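Local coordinates for secreted effector protein SifA (Salmonella typhimurium, PDB 3CXB) that acts inside host cells as a Salmonella virulence effector, binding host PLEKHM2 and being required for endosomal tubulation and the formation of Salmonella-induced filaments, at residues W197-E201 and H255-M261; T66-F70 and V156-L160. One frame throughout, in Å; residues are numbered along the deposited sequence.

Contact 1: residues W197-E201 and H255-M261; sequences WKAQE and HIPIEKM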
# COMPACT_ATOMS: atom_id res chain seq x y z
N TRP A 197 -19.30 1.35 2.48
CA TRP A 197 -18.66 0.38 1.60
C TRP A 197 -17.29 -0.08 2.15
O TRP A 197 -16.85 -1.20 1.90
CB TRP A 197 -18.50 0.99 0.19
CG TRP A 197 -17.09 1.18 -0.22
CD1 TRP A 197 -16.17 2.00 0.38
CD2 TRP A 197 -16.40 0.49 -1.26
NE1 TRP A 197 -14.94 1.85 -0.22
CE2 TRP A 197 -15.05 0.93 -1.23
CE3 TRP A 197 -16.78 -0.46 -2.21
CZ2 TRP A 197 -14.09 0.45 -2.12
CZ3 TRP A 197 -15.82 -0.94 -3.09
CH2 TRP A 197 -14.49 -0.48 -3.04
N LYS A 198 -16.63 0.81 2.89
CA LYS A 198 -15.33 0.51 3.47
C LYS A 198 -15.40 -0.65 4.44
O LYS A 198 -14.46 -1.43 4.55
CB LYS A 198 -14.78 1.74 4.20
CG LYS A 198 -14.41 2.89 3.30
CD LYS A 198 -13.73 3.97 4.10
CE LYS A 198 -13.45 5.20 3.28
NZ LYS A 198 -12.86 6.27 4.13
N ALA A 199 -16.51 -0.75 5.15
CA ALA A 199 -16.69 -1.82 6.12
C ALA A 199 -16.90 -3.14 5.38
O ALA A 199 -16.50 -4.20 5.85
CB ALA A 199 -17.87 -1.52 7.02
N GLN A 200 -17.51 -3.04 4.21
CA GLN A 200 -17.79 -4.22 3.40
C GLN A 200 -16.51 -4.73 2.75
O GLN A 200 -16.05 -5.83 3.03
CB GLN A 200 -18.82 -3.88 2.31
CG GLN A 200 -19.23 -5.06 1.45
CD GLN A 200 -19.87 -6.19 2.25
OE1 GLN A 200 -20.88 -5.99 2.94
NE2 GLN A 200 -19.29 -7.39 2.17
N GLU A 201 -15.94 -3.89 1.88
CA GLU A 201 -14.72 -4.21 1.15
C GLU A 201 -13.64 -4.71 2.10
O GLU A 201 -12.96 -5.69 1.83
CB GLU A 201 -14.24 -2.95 0.41
CG GLU A 201 -13.10 -3.16 -0.57
CD GLU A 201 -13.43 -4.13 -1.68
OE1 GLU A 201 -14.54 -4.02 -2.25
OE2 GLU A 201 -12.59 -5.01 -1.98
N HIS A 255 -22.78 -3.33 -4.92
CA HIS A 255 -21.49 -2.94 -4.34
C HIS A 255 -20.38 -3.44 -5.25
O HIS A 255 -20.10 -4.64 -5.29
CB HIS A 255 -21.32 -3.54 -2.94
CG HIS A 255 -19.95 -3.37 -2.35
ND1 HIS A 255 -18.85 -4.04 -2.83
CD2 HIS A 255 -19.51 -2.60 -1.33
CE1 HIS A 255 -17.79 -3.71 -2.12
NE2 HIS A 255 -18.16 -2.84 -1.20
N ILE A 256 -19.75 -2.53 -5.98
CA ILE A 256 -18.67 -2.88 -6.91
C ILE A 256 -17.32 -2.92 -6.19
O ILE A 256 -16.75 -1.88 -5.88
CB ILE A 256 -18.59 -1.87 -8.08
CG1 ILE A 256 -19.96 -1.76 -8.77
CG2 ILE A 256 -17.51 -2.30 -9.08
CD1 ILE A 256 -20.02 -0.75 -9.91
N PRO A 257 -16.78 -4.13 -5.93
CA PRO A 257 -15.50 -4.26 -5.25
C PRO A 257 -14.32 -3.68 -6.03
O PRO A 257 -14.43 -3.36 -7.21
CB PRO A 257 -15.38 -5.77 -5.05
CG PRO A 257 -16.11 -6.32 -6.20
CD PRO A 257 -17.33 -5.45 -6.26
N ILE A 258 -13.19 -3.52 -5.33
CA ILE A 258 -11.98 -2.98 -5.94
C ILE A 258 -11.50 -3.80 -7.15
O ILE A 258 -11.06 -3.23 -8.14
CB ILE A 258 -10.83 -2.87 -4.91
CG1 ILE A 258 -11.24 -1.93 -3.79
CG2 ILE A 258 -9.57 -2.38 -5.58
CD1 ILE A 258 -10.16 -1.65 -2.79
N GLU A 259 -11.59 -5.12 -7.08
CA GLU A 259 -11.15 -5.93 -8.21
C GLU A 259 -11.97 -5.62 -9.44
O GLU A 259 -11.43 -5.27 -10.49
CB GLU A 259 -11.27 -7.42 -7.89
CG GLU A 259 -10.35 -7.87 -6.78
CD GLU A 259 -10.36 -9.38 -6.60
OE1 GLU A 259 -9.67 -9.87 -5.67
OE2 GLU A 259 -11.06 -10.06 -7.39
N LYS A 260 -13.29 -5.74 -9.32
CA LYS A 260 -14.19 -5.47 -10.43
C LYS A 260 -13.97 -4.01 -10.82
O LYS A 260 -14.01 -3.64 -12.00
CB LYS A 260 -15.63 -5.72 -10.00
CG LYS A 260 -16.64 -5.89 -11.14
CD LYS A 260 -16.99 -4.57 -11.80
CE LYS A 260 -18.09 -4.75 -12.83
NZ LYS A 260 -18.47 -3.45 -13.43
N MET A 261 -13.71 -3.20 -9.81
CA MET A 261 -13.47 -1.78 -10.00
C MET A 261 -12.30 -1.55 -10.95
O MET A 261 -12.40 -0.75 -11.88
CB MET A 261 -13.16 -1.16 -8.64
CG MET A 261 -14.01 0.04 -8.31
SD MET A 261 -13.94 0.41 -6.56
CE MET A 261 -12.79 1.82 -6.57
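Trp197 and His255 set their rings nearly parallel, the planes 24° apart, but offset so strongly that little of one ring lies over the other; the centroids of the indole six-membered ring and the imidazole are 4.8 Å apart. One face of the imidazole is covered by the methylene CG of Gln200, a CH-pi contact with CG 3.9 Å from the centroid of the His255 ring. At the edge of the same ring lies the carboxylate of Glu201, turned only 15° out of the imidazole plane, with OE1 3.3 Å from CE1 of His255. The indole carries CB of Glu201 over one face. Its outer edge is pushed into the bend leading to helix 258-267, where CZ3 meets the Ile256 carbonyl and CH2 lies 3.6 Å from CG1 of Ile258. The sulfur of Met261 approaches obliquely, SD 3.7 Å from CH2 of Trp197, as a Met-aromatic contact. A broad, flat indole suits this place because it reaches both the histidine and the first helical turn.

Glu201 sends CG anti to its own N (chi1 -171°) and then bends, carrying OE1 to the start of the neighbouring helix. There it accepts a weak hydrogen bond from Ile258 N, at 3.4 Å from OE1. Pro257 occupies the N-cap, where it needs no N-H of its own, and its carbonyl accepts the helical bond from Met261 N. A carboxylate at this amino end would probably be favoured by the helix dipole.

NE2 of Gln200 is hydrogen-bonded to OG1 of Thr204, one turn further along the same helix. Ile258 packs on Ser295 and Val298 of helix 283-303, while Met261 reaches Ile181, Tyr184 and Leu185 of helix 180-187, so the junction of helices 197-220 and 258-267 is flanked by two further helices.

Contact 2: residues T66-F70 and V156-L160; sequences TEIFF and VDYPL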
# COMPACT_ATOMS: atom_id res chain seq x y z
N THR A 66 6.51 5.79 2.59
CA THR A 66 5.30 6.60 2.46
C THR A 66 4.39 6.49 3.68
O THR A 66 3.81 7.51 4.10
CB THR A 66 4.48 6.24 1.22
OG1 THR A 66 3.86 4.96 1.42
CG2 THR A 66 5.37 6.17 -0.02
N GLU A 67 4.27 5.30 4.26
CA GLU A 67 3.39 5.17 5.42
C GLU A 67 3.84 6.09 6.53
O GLU A 67 3.04 6.86 7.08
CB GLU A 67 3.39 3.74 5.99
CG GLU A 67 2.73 2.67 5.15
CD GLU A 67 2.90 1.30 5.76
OE1 GLU A 67 2.34 0.33 5.20
OE2 GLU A 67 3.60 1.19 6.79
N ILE A 68 5.12 6.00 6.86
CA ILE A 68 5.66 6.77 7.97
C ILE A 68 5.39 8.23 7.80
O ILE A 68 5.16 8.96 8.78
CB ILE A 68 7.16 6.54 8.13
CG1 ILE A 68 7.44 5.04 8.34
CG2 ILE A 68 7.67 7.31 9.33
CD1 ILE A 68 8.93 4.66 8.31
N PHE A 69 5.41 8.66 6.55
CA PHE A 69 5.16 10.05 6.24
C PHE A 69 3.77 10.43 6.78
O PHE A 69 3.63 11.39 7.53
CB PHE A 69 5.21 10.26 4.73
CG PHE A 69 4.97 11.68 4.33
CD1 PHE A 69 5.97 12.64 4.50
CD2 PHE A 69 3.75 12.06 3.78
CE1 PHE A 69 5.77 13.96 4.12
CE2 PHE A 69 3.53 13.38 3.41
CZ PHE A 69 4.55 14.34 3.58
N PHE A 70 2.75 9.64 6.42
CA PHE A 70 1.39 9.93 6.86
C PHE A 70 1.12 9.65 8.33
O PHE A 70 0.22 10.22 8.93
CB PHE A 70 0.40 9.21 5.94
CG PHE A 70 0.35 9.81 4.57
CD1 PHE A 70 -0.33 11.00 4.33
CD2 PHE A 70 1.06 9.25 3.52
CE1 PHE A 70 -0.27 11.62 3.09
CE2 PHE A 70 1.12 9.88 2.26
CZ PHE A 70 0.45 11.06 2.05
N VAL A 156 -8.48 9.40 0.01
CA VAL A 156 -7.91 8.38 0.87
C VAL A 156 -6.77 8.99 1.70
O VAL A 156 -6.25 8.35 2.62
CB VAL A 156 -7.32 7.25 0.03
CG1 VAL A 156 -8.42 6.42 -0.56
CG2 VAL A 156 -6.45 7.83 -1.06
N ASP A 157 -6.43 10.24 1.38
CA ASP A 157 -5.34 10.98 2.02
C ASP A 157 -4.08 10.12 1.98
O ASP A 157 -3.46 9.81 3.00
CB ASP A 157 -5.69 11.34 3.45
CG ASP A 157 -4.62 12.16 4.11
OD1 ASP A 157 -3.71 12.65 3.40
OD2 ASP A 157 -4.69 12.33 5.34
N TYR A 158 -3.72 9.74 0.77
CA TYR A 158 -2.57 8.89 0.55
C TYR A 158 -2.39 8.79 -0.95
O TYR A 158 -3.35 8.98 -1.70
CB TYR A 158 -2.88 7.49 1.07
CG TYR A 158 -1.66 6.67 1.39
CD1 TYR A 158 -0.98 6.84 2.60
CD2 TYR A 158 -1.20 5.70 0.51
CE1 TYR A 158 0.11 6.05 2.93
CE2 TYR A 158 -0.11 4.90 0.83
CZ TYR A 158 0.55 5.08 2.05
OH TYR A 158 1.62 4.28 2.40
N PRO A 159 -1.17 8.50 -1.42
CA PRO A 159 -1.05 8.40 -2.88
C PRO A 159 -1.65 7.08 -3.33
O PRO A 159 -1.56 6.07 -2.62
CB PRO A 159 0.45 8.50 -3.11
CG PRO A 159 1.03 7.98 -1.85
CD PRO A 159 0.16 8.55 -0.79
N LEU A 160 -2.28 7.08 -4.50
CA LEU A 160 -2.89 5.85 -4.99
C LEU A 160 -2.48 5.63 -6.44
O LEU A 160 -2.17 6.59 -7.17
CB LEU A 160 -4.42 5.90 -4.86
CG LEU A 160 -5.31 6.64 -5.88
CD1 LEU A 160 -4.68 7.99 -6.26
CD2 LEU A 160 -5.48 5.80 -7.14
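Phe70 and Tyr158 come closest in backbone, their CA atoms 7.5 Å apart, where the segment of helix 62-75 runs roughly antiparallel to the start of strand 158-167, at 146° between directions and 9.7 Å between axes. Their rings meet obliquely, with planes at 45° and centroids 4.9 Å apart. CD2 of Phe70 touches the CD1 and CE1 side of the tyrosine. With CG anti to its carbonyl carbon (chi1 -70°), Phe70 leans over the strand, so that the carbonyl O of Asp157 and CA of Tyr158 lie over one of its faces. Phe69 covers the opposite face with CD2 above the ring centre. Further along, CE2 of Phe70 meets the proline ring at 3.5 Å from CD of Pro159, and that same CD sits over one face of the Tyr158 ring. Proline thus offers one rigid, apolar corner to two aromatics.

The tyrosine is long enough to cross to the preceding turn of the helix, where its OH donates to OG1 of Thr66, 2.5 Å away, and rests against CG of Glu67. OG1 is also bonded to the Glu63 carbonyl, which ties the threonine to its own helix. Asp157, with a left-handed backbone conformation, and Tyr158 both face Ser153, which makes a G1 beta bulge.

Asp157 OD1, 3.6 Å from CE1 of Phe70, takes Lys73 as a salt-bridge partner and Tyr152 OH as a hydrogen-bond partner, while Glu67 forms a salt bridge to Arg64 through OE2 and a hydrogen bond to His300 through OE1. The chemistry is therefore mixed: an aromatic and proline core fills the gap between helix and strand, and a relay from Tyr158 through Thr66 to a main-chain carbonyl satisfies a buried hydroxyl and fixes where the tyrosine ends.

In the fold
The contacts follow one another along the chain: 66-70 with 156-160 is complete before 197-201 and 255-261 come together. Their centres are 20 Å apart and the nearest atoms about 6 Å, without touching. Contact 2 lies deeper, 8 Å from the centre of the chain, and fastens helix 62-75 to the middle strand of a three-stranded antiparallel sheet; contact 1, at 16 Å, joins two later helices. Helix 283-303 touches both: Ile258 of contact 1 and Tyr158 of contact 2 rest against it. Early and late parts of the polypeptide thus share one helix. The region interacting with host PLEKHM2 spans almost the entire chain, so neither contact is singled out as a binding surface.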